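Local coordinates for type II secretion pathway related protein (Escherichia coli, PDB 3SOL) that probably acts as the pilotin of a type II secretion system, a lipoprotein that guides the secretin to the outer membrane, at residues L7-Y19 / D55-T68. Sequence-based numbering, arbitrary orientation.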
loop_
_atom_site.group_PDB
_atom_site.type_symbol
_atom_site.label_atom_id
_atom_site.label_comp_id
_atom_site.label_asym_id
_atom_site.label_seq_id
_atom_site.Cartn_x
_atom_site.Cartn_y
_atom_site.Cartn_z
ATOM N N LEU A 7 10.612 5.597 0.738
ATOM C CA LEU A 7 9.936 5.186 -0.494
ATOM C C LEU A 7 9.603 3.697 -0.452
ATOM O O LEU A 7 8.486 3.294 -0.803
ATOM C CB LEU A 7 10.806 5.486 -1.722
ATOM C CG LEU A 7 10.276 5.084 -3.102
ATOM C CD1 LEU A 7 8.857 5.566 -3.319
ATOM C CD2 LEU A 7 11.173 5.625 -4.187
ATOM N N GLU A 8 10.578 2.888 -0.033
ATOM C CA GLU A 8 10.370 1.443 0.145
ATOM C C GLU A 8 9.198 1.160 1.093
ATOM O O GLU A 8 8.334 0.327 0.797
ATOM C CB GLU A 8 11.649 0.778 0.670
ATOM C CG GLU A 8 11.661 -0.751 0.526
ATOM C CD GLU A 8 11.994 -1.222 -0.900
ATOM O OE1 GLU A 8 13.097 -0.885 -1.405
ATOM O OE2 GLU A 8 11.157 -1.947 -1.501
ATOM N N GLN A 9 9.182 1.856 2.229
ATOM C CA GLN A 9 8.089 1.767 3.204
ATOM C C GLN A 9 6.743 2.151 2.589
ATOM O O GLN A 9 5.818 1.352 2.573
ATOM C CB GLN A 9 8.382 2.668 4.416
ATOM C CG GLN A 9 7.151 3.011 5.288
ATOM C CD GLN A 9 7.524 3.498 6.694
ATOM O OE1 GLN A 9 8.604 4.053 6.913
ATOM N NE2 GLN A 9 6.621 3.275 7.653
ATOM N N MET A 10 6.639 3.378 2.094
ATOM C CA MET A 10 5.389 3.861 1.512
ATOM C C MET A 10 4.909 2.967 0.373
ATOM O O MET A 10 3.744 2.650 0.317
ATOM C CB MET A 10 5.521 5.302 0.997
ATOM C CG MET A 10 5.639 6.390 2.084
ATOM S SD MET A 10 4.377 6.321 3.391
ATOM C CE MET A 10 2.919 5.920 2.440
ATOM N N ALA A 11 5.812 2.565 -0.520
ATOM C CA ALA A 11 5.453 1.717 -1.659
ATOM C C ALA A 11 4.920 0.359 -1.202
ATOM O O ALA A 11 3.990 -0.172 -1.791
ATOM C CB ALA A 11 6.631 1.536 -2.591
ATOM N N SER A 12 5.503 -0.187 -0.143
ATOM C CA SER A 12 5.065 -1.472 0.407
ATOM C C SER A 12 3.655 -1.421 0.975
ATOM O O SER A 12 2.848 -2.342 0.758
ATOM C CB SER A 12 6.040 -1.934 1.478
ATOM O OG SER A 12 7.317 -2.146 0.896
ATOM N N ILE A 13 3.350 -0.338 1.687
ATOM C CA ILE A 13 2.010 -0.110 2.206
ATOM C C ILE A 13 0.982 0.014 1.075
ATOM O O ILE A 13 -0.096 -0.587 1.138
ATOM C CB ILE A 13 1.968 1.149 3.089
ATOM C CG1 ILE A 13 2.733 0.883 4.396
ATOM C CG2 ILE A 13 0.539 1.518 3.392
ATOM C CD1 ILE A 13 3.233 2.133 5.103
ATOM N N VAL A 14 1.313 0.793 0.047
ATOM C CA VAL A 14 0.421 0.974 -1.110
ATOM C C VAL A 14 0.214 -0.337 -1.904
ATOM O O VAL A 14 -0.909 -0.648 -2.296
ATOM C CB VAL A 14 0.913 2.139 -1.996
ATOM C CG1 VAL A 14 0.207 2.158 -3.355
ATOM C CG2 VAL A 14 0.707 3.475 -1.258
ATOM N N SER A 15 1.279 -1.119 -2.118
ATOM C CA SER A 15 1.154 -2.392 -2.866
ATOM C C SER A 15 0.343 -3.426 -2.095
ATOM O O SER A 15 -0.433 -4.170 -2.679
ATOM C CB SER A 15 2.518 -2.989 -3.205
ATOM O OG SER A 15 3.228 -3.207 -2.006
ATOM N N ALA A 16 0.536 -3.476 -0.780
ATOM C CA ALA A 16 -0.232 -4.374 0.083
ATOM C C ALA A 16 -1.722 -4.009 0.065
ATOM O O ALA A 16 -2.595 -4.881 0.075
ATOM C CB ALA A 16 0.332 -4.324 1.527
ATOM N N THR A 17 -2.008 -2.708 0.013
ATOM C CA THR A 17 -3.376 -2.223 -0.030
ATOM C C THR A 17 -4.008 -2.597 -1.373
ATOM O O THR A 17 -5.167 -3.030 -1.436
ATOM C CB THR A 17 -3.415 -0.684 0.226
ATOM O OG1 THR A 17 -2.796 -0.415 1.509
ATOM C CG2 THR A 17 -4.816 -0.201 0.255
ATOM N N ARG A 18 -3.238 -2.468 -2.455
ATOM C CA ARG A 18 -3.684 -2.965 -3.775
ATOM C C ARG A 18 -3.952 -4.480 -3.760
ATOM O O ARG A 18 -4.941 -4.977 -4.319
ATOM C CB ARG A 18 -2.670 -2.621 -4.835
ATOM C CG ARG A 18 -2.970 -3.173 -6.194
ATOM C CD ARG A 18 -1.821 -2.769 -7.126
ATOM N NE ARG A 18 -2.014 -3.251 -8.480
ATOM C CZ ARG A 18 -1.132 -3.104 -9.469
ATOM N NH1 ARG A 18 0.039 -2.497 -9.264
ATOM N NH2 ARG A 18 -1.432 -3.560 -10.682
ATOM N N TYR A 19 -3.075 -5.215 -3.107
ATOM C CA TYR A 19 -3.264 -6.657 -2.965
ATOM C C TYR A 19 -4.572 -6.973 -2.231
ATOM O O TYR A 19 -5.318 -7.835 -2.658
ATOM C CB TYR A 19 -2.064 -7.296 -2.267
ATOM C CG TYR A 19 -1.760 -8.701 -2.758
ATOM C CD1 TYR A 19 -0.778 -8.913 -3.700
ATOM C CD2 TYR A 19 -2.462 -9.805 -2.287
ATOM C CE1 TYR A 19 -0.479 -10.179 -4.167
ATOM C CE2 TYR A 19 -2.177 -11.104 -2.769
ATOM C CZ TYR A 19 -1.179 -11.263 -3.703
ATOM O OH TYR A 19 -0.828 -12.489 -4.209
ATOM N N ASP A 55 6.596 8.218 -7.910
ATOM C CA ASP A 55 7.652 7.358 -7.343
ATOM C C ASP A 55 7.021 6.214 -6.551
ATOM O O ASP A 55 7.367 5.038 -6.744
ATOM C CB ASP A 55 8.596 8.150 -6.412
ATOM C CG ASP A 55 9.619 9.006 -7.166
ATOM O OD1 ASP A 55 9.545 9.102 -8.415
ATOM O OD2 ASP A 55 10.500 9.598 -6.494
ATOM N N ILE A 56 6.092 6.567 -5.663
ATOM C CA ILE A 56 5.399 5.570 -4.816
ATOM C C ILE A 56 4.630 4.575 -5.680
ATOM O O ILE A 56 4.675 3.362 -5.429
ATOM C CB ILE A 56 4.427 6.247 -3.793
ATOM C CG1 ILE A 56 5.209 7.089 -2.769
ATOM C CG2 ILE A 56 3.558 5.192 -3.077
ATOM C CD1 ILE A 56 4.390 8.193 -2.098
ATOM N N ARG A 57 3.928 5.089 -6.694
ATOM C CA ARG A 57 3.129 4.256 -7.598
ATOM C C ARG A 57 4.009 3.275 -8.387
ATOM O O ARG A 57 3.701 2.080 -8.439
ATOM C CB ARG A 57 2.302 5.126 -8.559
ATOM C CG ARG A 57 1.284 4.347 -9.409
ATOM C CD ARG A 57 0.878 5.113 -10.674
ATOM N NE ARG A 57 2.004 5.245 -11.609
ATOM C CZ ARG A 57 2.473 6.387 -12.122
ATOM N NH1 ARG A 57 1.921 7.569 -11.838
ATOM N NH2 ARG A 57 3.512 6.347 -12.954
ATOM N N LYS A 58 5.107 3.760 -8.972
ATOM C CA LYS A 58 5.971 2.913 -9.812
ATOM C C LYS A 58 6.613 1.775 -9.015
ATOM O O LYS A 58 6.587 0.604 -9.435
ATOM C CB LYS A 58 7.045 3.755 -10.508
ATOM C CG LYS A 58 6.493 4.599 -11.655
ATOM C CD LYS A 58 7.529 5.563 -12.221
ATOM C CE LYS A 58 6.868 6.625 -13.106
ATOM N NZ LYS A 58 7.845 7.534 -13.797
ATOM N N HIS A 59 7.157 2.109 -7.848
ATOM C CA HIS A 59 7.764 1.100 -6.981
ATOM C C HIS A 59 6.707 0.117 -6.466
ATOM O O HIS A 59 6.969 -1.075 -6.367
ATOM C CB HIS A 59 8.492 1.741 -5.794
ATOM C CG HIS A 59 9.494 0.834 -5.137
ATOM N ND1 HIS A 59 10.554 0.275 -5.823
ATOM C CD2 HIS A 59 9.614 0.407 -3.856
ATOM C CE1 HIS A 59 11.270 -0.471 -5.000
ATOM N NE2 HIS A 59 10.725 -0.406 -3.800
ATOM N N SER A 60 5.532 0.633 -6.126
ATOM C CA SER A 60 4.442 -0.203 -5.637
ATOM C C SER A 60 4.060 -1.252 -6.686
ATOM O O SER A 60 3.786 -2.411 -6.334
ATOM C CB SER A 60 3.229 0.649 -5.251
ATOM O OG SER A 60 2.152 -0.173 -4.818
ATOM N N ASP A 61 4.055 -0.845 -7.957
ATOM C CA ASP A 61 3.790 -1.756 -9.087
ATOM C C ASP A 61 4.777 -2.917 -9.106
ATOM O O ASP A 61 4.397 -4.069 -9.308
ATOM C CB ASP A 61 3.876 -1.023 -10.435
ATOM C CG ASP A 61 2.717 -0.049 -10.669
ATOM O OD1 ASP A 61 1.704 -0.104 -9.933
ATOM O OD2 ASP A 61 2.826 0.768 -11.612
ATOM N N ASP A 62 6.051 -2.601 -8.898
ATOM C CA ASP A 62 7.110 -3.608 -8.931
ATOM C C ASP A 62 7.025 -4.559 -7.743
ATOM O O ASP A 62 7.210 -5.770 -7.896
ATOM C CB ASP A 62 8.470 -2.926 -8.944
ATOM C CG ASP A 62 8.755 -2.202 -10.249
ATOM O OD1 ASP A 62 8.147 -2.534 -11.297
ATOM O OD2 ASP A 62 9.608 -1.298 -10.220
ATOM N N ILE A 63 6.731 -4.011 -6.564
ATOM C CA ILE A 63 6.517 -4.812 -5.370
ATOM C C ILE A 63 5.307 -5.717 -5.552
ATOM O O ILE A 63 5.339 -6.888 -5.177
ATOM C CB ILE A 63 6.321 -3.940 -4.112
ATOM C CG1 ILE A 63 7.620 -3.190 -3.776
ATOM C CG2 ILE A 63 5.897 -4.805 -2.927
ATOM C CD1 ILE A 63 7.446 -2.056 -2.796
ATOM N N TYR A 64 4.244 -5.183 -6.145
ATOM C CA TYR A 64 3.034 -5.965 -6.323
ATOM C C TYR A 64 3.300 -7.241 -7.120
ATOM O O TYR A 64 2.810 -8.321 -6.769
ATOM C CB TYR A 64 1.986 -5.126 -7.024
ATOM C CG TYR A 64 0.643 -5.814 -7.178
ATOM C CD1 TYR A 64 -0.257 -5.854 -6.122
ATOM C CD2 TYR A 64 0.275 -6.405 -8.382
ATOM C CE1 TYR A 64 -1.497 -6.459 -6.259
ATOM C CE2 TYR A 64 -0.965 -7.016 -8.525
ATOM C CZ TYR A 64 -1.843 -7.034 -7.451
ATOM O OH TYR A 64 -3.069 -7.633 -7.563
ATOM N N VAL A 65 4.074 -7.114 -8.191
ATOM C CA VAL A 65 4.443 -8.270 -8.994
ATOM C C VAL A 65 5.175 -9.309 -8.149
ATOM O O VAL A 65 4.869 -10.506 -8.224
ATOM C CB VAL A 65 5.301 -7.870 -10.177
ATOM C CG1 VAL A 65 5.873 -9.115 -10.861
ATOM C CG2 VAL A 65 4.482 -7.017 -11.138
ATOM N N ARG A 66 6.115 -8.860 -7.328
ATOM C CA ARG A 66 6.825 -9.775 -6.443
ATOM C C ARG A 66 5.865 -10.453 -5.471
ATOM O O ARG A 66 5.991 -11.653 -5.232
ATOM C CB ARG A 66 7.959 -9.073 -5.683
ATOM C CG ARG A 66 9.000 -8.471 -6.596
ATOM C CD ARG A 66 10.351 -8.318 -5.917
ATOM N NE ARG A 66 10.350 -7.375 -4.796
ATOM C CZ ARG A 66 10.537 -6.053 -4.893
ATOM N NH1 ARG A 66 10.712 -5.456 -6.075
ATOM N NH2 ARG A 66 10.536 -5.310 -3.786
ATOM N N LEU A 67 4.891 -9.701 -4.939
ATOM C CA LEU A 67 3.923 -10.258 -3.991
ATOM C C LEU A 67 3.059 -11.327 -4.646
ATOM O O LEU A 67 2.809 -12.356 -4.026
ATOM C CB LEU A 67 3.024 -9.174 -3.384
ATOM C CG LEU A 67 3.693 -8.100 -2.518
ATOM C CD1 LEU A 67 2.680 -7.009 -2.142
ATOM C CD2 LEU A 67 4.302 -8.735 -1.274
ATOM N N THR A 68 2.613 -11.103 -5.884
ATOM C CA THR A 68 1.790 -12.107 -6.574
ATOM C C THR A 68 2.567 -13.410 -6.802
ATOM O O THR A 68 1.997 -14.491 -6.709
ATOM C CB THR A 68 1.189 -11.606 -7.915
ATOM O OG1 THR A 68 2.227 -11.408 -8.893
ATOM C CG2 THR A 68 0.437 -10.309 -7.700
HETATM O O HOH W 1 0.505 -0.407 -7.286
#
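L7 lays CD1 against the backbone of D55 and I56, 4.0 Å from CG1 of I56. E8, its chain bent at chi2 (79°), brings OE2 to NE2 of H59 at 2.8 Å; the histidine donates within its own ring plane but meets the carboxylate oxygen from above the carboxylate plane. A11 is a knob among I56, H59, S60 and I63, its CB at the edge of the imidazole and 3.7 Å from CD1 of I63. V14 sets CG2 against CG2 of I56. Next comes S15, a second knob, among S60, I63, Y64 and L67. R18 runs out extended, CG anti to the backbone N (chi1 175°), and spreads its guanidinium flat over one face of the Y64 ring, CZ 4.0 Å from the ring centroid, a cation-pi stack; NH1 also forms a salt bridge to D61 OD1 (3.0 Å), and a water links NH1 to S60 OG. A leucine here would probably leave D61 without its charged mate and the Y64 face without its flat cation. Y19 sets CD1 3.6 Å from CE1 of Y64, and its hydroxyl bonds to E74 and K77 of helix 74-84. The axes of segments 7-19 and 55-68 approach to 8.1 Å and cross at -60°, joining helix 5-23 to helix 53-69 near the middle of this all-helical pilotin domain: helix 32-45 touches M10 and I56, while I13 and T17 touch helix 86-93.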